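Effector protein Lem4 (lpg1101) (PDB 6CGK) removes phosphate from phosphotyrosine as a magnesium-dependent tyrosine phosphatase of the haloacid dehalogenase superfamily, acting as a membrane-associated effector that Legionella translocates into host cells. Local coordinates at residues A[22-36]-A[67-79]. The protein carries 1 engineered substitution. Residues are numbered along the deposited sequence; the frame is centred on the assembly and turned at random.
Sequences LNFDGTITGAHGKEV and KIKITENAKNFLQ. Engineered in segment 22-36: Asn-23 (natural residue Asp). With MG (magnesium ion), chain C; PO4 (phosphate ion), chain B.
Lys-67 crosses over Ala-31 to Glu-35: its chain, extended beyond CG, passes the methyl of Ala-31 and ends in a salt bridge, NZ to OE2 at 2.8 Å, with the nitrogen above the carboxylate plane. The backbone of Lys-69 takes over next, its O accepting from Gly-30 N (3.3 Å). Together with a straighter bond from Thr-71 N to Ile-28 O (3.1 Å, N-H...O 164°), it frames a single beta bridge between Thr-29 and Ile-70, an antiparallel, non-hydrogen-bonded pair. Ile-70 lies beside Ile-28, both side chains pointing the same way; with CG2 anti to the backbone N in each, these methyls meet at 3.8 Å. Thr-71 caps helix 72-82, its OG1 accepting from Ala-74 N, and water 1 links OG1 to Thr-27 O. Ala-74 CB lies 3.4 Å from Ile-28 O. Phe-77 presents a ring edge to Leu-22 CD1, and Leu-78 touches Ile-28 CG2 with CD1 and the same Leu-22 methyl with CD2. Residues 67-71 and the start of helix 72-82 thus pack on the end of strand 19-23 and the loop after it in the Rossmann-like HAD fold, where Asn-23, engineered from Asp, Asp-25 O and Asp-155 bind magnesium and Phe-24 N and Asp-25 N hold phosphate: the active-site loop of the first HAD motif.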
# COMPACT_ATOMS: atom_id res chain seq x y z
N LEU A 22 2.56 -0.76 2.58
CA LEU A 22 1.29 -0.26 3.09
C LEU A 22 0.25 -1.35 2.97
O LEU A 22 0.05 -1.92 1.89
CB LEU A 22 0.83 0.98 2.31
CG LEU A 22 1.80 2.15 2.11
CD1 LEU A 22 1.19 3.23 1.25
CD2 LEU A 22 2.24 2.73 3.46
N ASN A 23 -0.40 -1.65 4.09
CA ASN A 23 -1.68 -2.31 4.04
C ASN A 23 -2.69 -1.42 3.31
O ASN A 23 -2.50 -0.22 3.22
CB ASN A 23 -2.14 -2.60 5.47
CG ASN A 23 -3.42 -3.30 5.52
OD1 ASN A 23 -4.40 -2.75 6.01
ND2 ASN A 23 -3.45 -4.53 5.02
N PHE A 24 -3.76 -2.03 2.80
CA PHE A 24 -4.76 -1.20 2.10
C PHE A 24 -5.99 -0.91 2.95
O PHE A 24 -6.19 0.24 3.36
CB PHE A 24 -5.21 -1.86 0.79
CG PHE A 24 -6.12 -0.99 -0.04
CD1 PHE A 24 -5.58 0.08 -0.77
CD2 PHE A 24 -7.47 -1.24 -0.10
CE1 PHE A 24 -6.43 0.89 -1.54
CE2 PHE A 24 -8.33 -0.44 -0.87
CZ PHE A 24 -7.80 0.64 -1.59
N ASP A 25 -6.82 -1.92 3.26
CA ASP A 25 -8.07 -1.64 3.96
C ASP A 25 -7.78 -1.20 5.39
O ASP A 25 -7.12 -1.91 6.15
CB ASP A 25 -8.96 -2.88 4.01
CG ASP A 25 -9.40 -3.33 2.64
OD1 ASP A 25 -10.02 -2.53 1.93
OD2 ASP A 25 -9.10 -4.49 2.27
N GLY A 26 -8.30 -0.04 5.75
CA GLY A 26 -8.16 0.47 7.10
C GLY A 26 -6.91 1.29 7.31
O GLY A 26 -6.78 1.95 8.35
N THR A 27 -5.98 1.23 6.36
CA THR A 27 -4.74 1.98 6.41
C THR A 27 -4.78 3.10 5.38
O THR A 27 -4.80 4.28 5.75
CB THR A 27 -3.55 1.04 6.14
OG1 THR A 27 -3.56 0.01 7.13
CG2 THR A 27 -2.25 1.78 6.23
N ILE A 28 -4.84 2.75 4.10
CA ILE A 28 -5.10 3.74 3.06
C ILE A 28 -6.57 4.16 3.04
O ILE A 28 -6.86 5.33 2.75
CB ILE A 28 -4.63 3.17 1.71
CG1 ILE A 28 -3.09 3.16 1.67
CG2 ILE A 28 -5.17 4.00 0.53
CD1 ILE A 28 -2.52 2.20 0.67
N THR A 29 -7.52 3.26 3.36
CA THR A 29 -8.92 3.63 3.48
C THR A 29 -9.31 3.80 4.94
O THR A 29 -8.53 3.55 5.86
CB THR A 29 -9.84 2.58 2.84
OG1 THR A 29 -9.89 1.42 3.69
CG2 THR A 29 -9.36 2.17 1.48
N GLY A 30 -10.57 4.20 5.16
CA GLY A 30 -11.06 4.36 6.51
C GLY A 30 -11.80 3.17 7.08
O GLY A 30 -12.49 3.32 8.09
N ALA A 31 -11.69 1.99 6.47
CA ALA A 31 -12.49 0.85 6.90
C ALA A 31 -11.65 -0.42 6.91
O ALA A 31 -11.03 -0.77 5.90
CB ALA A 31 -13.69 0.64 5.98
N HIS A 32 -11.63 -1.10 8.07
CA HIS A 32 -10.95 -2.39 8.20
C HIS A 32 -11.45 -3.36 7.14
O HIS A 32 -12.63 -3.36 6.77
CB HIS A 32 -11.19 -2.96 9.61
CG HIS A 32 -10.42 -4.22 9.92
ND1 HIS A 32 -10.76 -5.46 9.42
CD2 HIS A 32 -9.34 -4.43 10.72
CE1 HIS A 32 -9.92 -6.37 9.87
NE2 HIS A 32 -9.05 -5.77 10.67
N GLY A 33 -10.55 -4.21 6.66
CA GLY A 33 -10.89 -5.10 5.57
C GLY A 33 -12.07 -6.01 5.85
O GLY A 33 -12.81 -6.38 4.93
N LYS A 34 -12.27 -6.42 7.12
CA LYS A 34 -13.38 -7.31 7.44
C LYS A 34 -14.71 -6.70 7.05
O LYS A 34 -15.65 -7.42 6.69
CB LYS A 34 -13.37 -7.67 8.93
N GLU A 35 -14.84 -5.38 7.13
CA GLU A 35 -16.14 -4.79 6.84
C GLU A 35 -16.29 -4.37 5.40
O GLU A 35 -17.32 -3.78 5.05
CB GLU A 35 -16.43 -3.62 7.78
CG GLU A 35 -15.38 -2.55 7.91
CD GLU A 35 -15.57 -1.76 9.19
OE1 GLU A 35 -15.19 -2.27 10.27
OE2 GLU A 35 -16.13 -0.64 9.13
N VAL A 36 -15.35 -4.72 4.53
CA VAL A 36 -15.41 -4.35 3.13
C VAL A 36 -15.20 -5.55 2.21
O VAL A 36 -15.75 -5.61 1.11
CB VAL A 36 -14.39 -3.23 2.83
CG1 VAL A 36 -13.85 -3.35 1.43
CG2 VAL A 36 -15.05 -1.87 3.03
N LYS A 67 -16.33 6.01 5.16
CA LYS A 67 -15.32 5.15 5.77
C LYS A 67 -14.64 4.27 4.74
O LYS A 67 -13.48 3.89 4.92
CB LYS A 67 -15.94 4.27 6.86
CG LYS A 67 -16.67 3.04 6.31
CD LYS A 67 -17.26 2.12 7.41
CE LYS A 67 -17.95 0.87 6.79
NZ LYS A 67 -18.50 -0.12 7.77
N ILE A 68 -15.34 3.91 3.66
CA ILE A 68 -14.71 2.99 2.72
C ILE A 68 -13.75 3.69 1.77
O ILE A 68 -12.98 3.01 1.08
CB ILE A 68 -15.73 2.20 1.89
CG1 ILE A 68 -16.36 3.08 0.82
CG2 ILE A 68 -16.76 1.56 2.79
CD1 ILE A 68 -16.69 2.32 -0.44
N LYS A 69 -13.77 5.02 1.71
CA LYS A 69 -12.93 5.70 0.72
C LYS A 69 -11.47 5.81 1.18
O LYS A 69 -11.15 5.78 2.36
CB LYS A 69 -13.48 7.09 0.44
CG LYS A 69 -14.94 7.08 -0.02
CD LYS A 69 -15.52 8.48 -0.20
CE LYS A 69 -16.97 8.44 -0.70
NZ LYS A 69 -17.42 9.83 -1.04
N ILE A 70 -10.59 5.97 0.19
CA ILE A 70 -9.22 6.41 0.46
C ILE A 70 -9.29 7.74 1.21
O ILE A 70 -10.10 8.62 0.87
CB ILE A 70 -8.44 6.52 -0.86
CG1 ILE A 70 -8.36 5.14 -1.51
CG2 ILE A 70 -7.06 7.09 -0.62
CD1 ILE A 70 -7.47 5.03 -2.69
N THR A 71 -8.54 7.85 2.30
CA THR A 71 -8.71 9.06 3.08
C THR A 71 -7.98 10.19 2.39
O THR A 71 -7.07 9.97 1.60
CB THR A 71 -8.17 8.91 4.51
OG1 THR A 71 -6.74 8.89 4.47
CG2 THR A 71 -8.70 7.64 5.17
N GLU A 72 -8.40 11.41 2.70
CA GLU A 72 -7.77 12.57 2.08
C GLU A 72 -6.26 12.57 2.29
O GLU A 72 -5.49 12.78 1.35
CB GLU A 72 -8.38 13.85 2.65
CG GLU A 72 -8.21 15.04 1.72
CD GLU A 72 -9.11 14.95 0.50
OE1 GLU A 72 -8.59 15.00 -0.64
OE2 GLU A 72 -10.34 14.81 0.69
N ASN A 73 -5.81 12.33 3.52
CA ASN A 73 -4.38 12.39 3.81
C ASN A 73 -3.62 11.23 3.19
O ASN A 73 -2.44 11.37 2.87
CB ASN A 73 -4.16 12.44 5.32
CG ASN A 73 -4.68 13.73 5.94
OD1 ASN A 73 -4.72 14.77 5.28
ND2 ASN A 73 -5.07 13.67 7.20
N ALA A 74 -4.25 10.07 3.04
CA ALA A 74 -3.55 8.95 2.41
C ALA A 74 -3.40 9.20 0.92
O ALA A 74 -2.38 8.85 0.32
CB ALA A 74 -4.32 7.64 2.66
N LYS A 75 -4.42 9.79 0.30
CA LYS A 75 -4.33 10.17 -1.10
C LYS A 75 -3.16 11.11 -1.32
O LYS A 75 -2.34 10.89 -2.21
CB LYS A 75 -5.64 10.85 -1.52
CG LYS A 75 -5.61 11.51 -2.86
CD LYS A 75 -6.93 12.27 -3.06
CE LYS A 75 -7.23 12.62 -4.51
NZ LYS A 75 -6.20 13.49 -5.12
N ASN A 76 -3.09 12.17 -0.53
CA ASN A 76 -2.00 13.13 -0.68
C ASN A 76 -0.65 12.47 -0.46
O ASN A 76 0.31 12.73 -1.19
CB ASN A 76 -2.18 14.29 0.28
CG ASN A 76 -3.33 15.19 -0.10
OD1 ASN A 76 -3.78 15.19 -1.25
ND2 ASN A 76 -3.81 15.96 0.86
N PHE A 77 -0.56 11.58 0.54
CA PHE A 77 0.68 10.85 0.79
C PHE A 77 1.10 10.03 -0.43
O PHE A 77 2.25 10.10 -0.87
CB PHE A 77 0.51 9.96 2.03
CG PHE A 77 1.72 9.11 2.35
CD1 PHE A 77 2.76 9.62 3.11
CD2 PHE A 77 1.80 7.80 1.91
CE1 PHE A 77 3.87 8.84 3.41
CE2 PHE A 77 2.91 7.01 2.21
CZ PHE A 77 3.95 7.54 2.97
N LEU A 78 0.16 9.26 -0.99
CA LEU A 78 0.51 8.44 -2.15
C LEU A 78 0.94 9.30 -3.32
O LEU A 78 1.89 8.97 -4.03
CB LEU A 78 -0.66 7.55 -2.55
CG LEU A 78 -1.02 6.48 -1.53
CD1 LEU A 78 -2.44 5.90 -1.75
CD2 LEU A 78 0.09 5.39 -1.60
N GLN A 79 0.24 10.41 -3.54
CA GLN A 79 0.60 11.29 -4.63
C GLN A 79 1.97 11.92 -4.40
O GLN A 79 2.76 12.05 -5.34
CB GLN A 79 -0.47 12.35 -4.82
CG GLN A 79 -1.75 11.78 -5.38
CD GLN A 79 -2.78 12.83 -5.68
OE1 GLN A 79 -3.57 12.67 -6.61
NE2 GLN A 79 -2.82 13.89 -4.88
MG MG C . -6.00 -3.43 6.90
P PO4 B . -6.16 -5.56 3.96
O1 PO4 B . -5.81 -4.57 2.86
O2 PO4 B . -5.20 -6.74 4.05
O3 PO4 B . -7.56 -6.08 3.64
O4 PO4 B . -6.26 -4.84 5.29
O HOH W 1 -5.53 7.29 6.11
O HOH W 2 -7.70 -4.04 7.87
O HOH W 3 -4.88 -4.94 7.80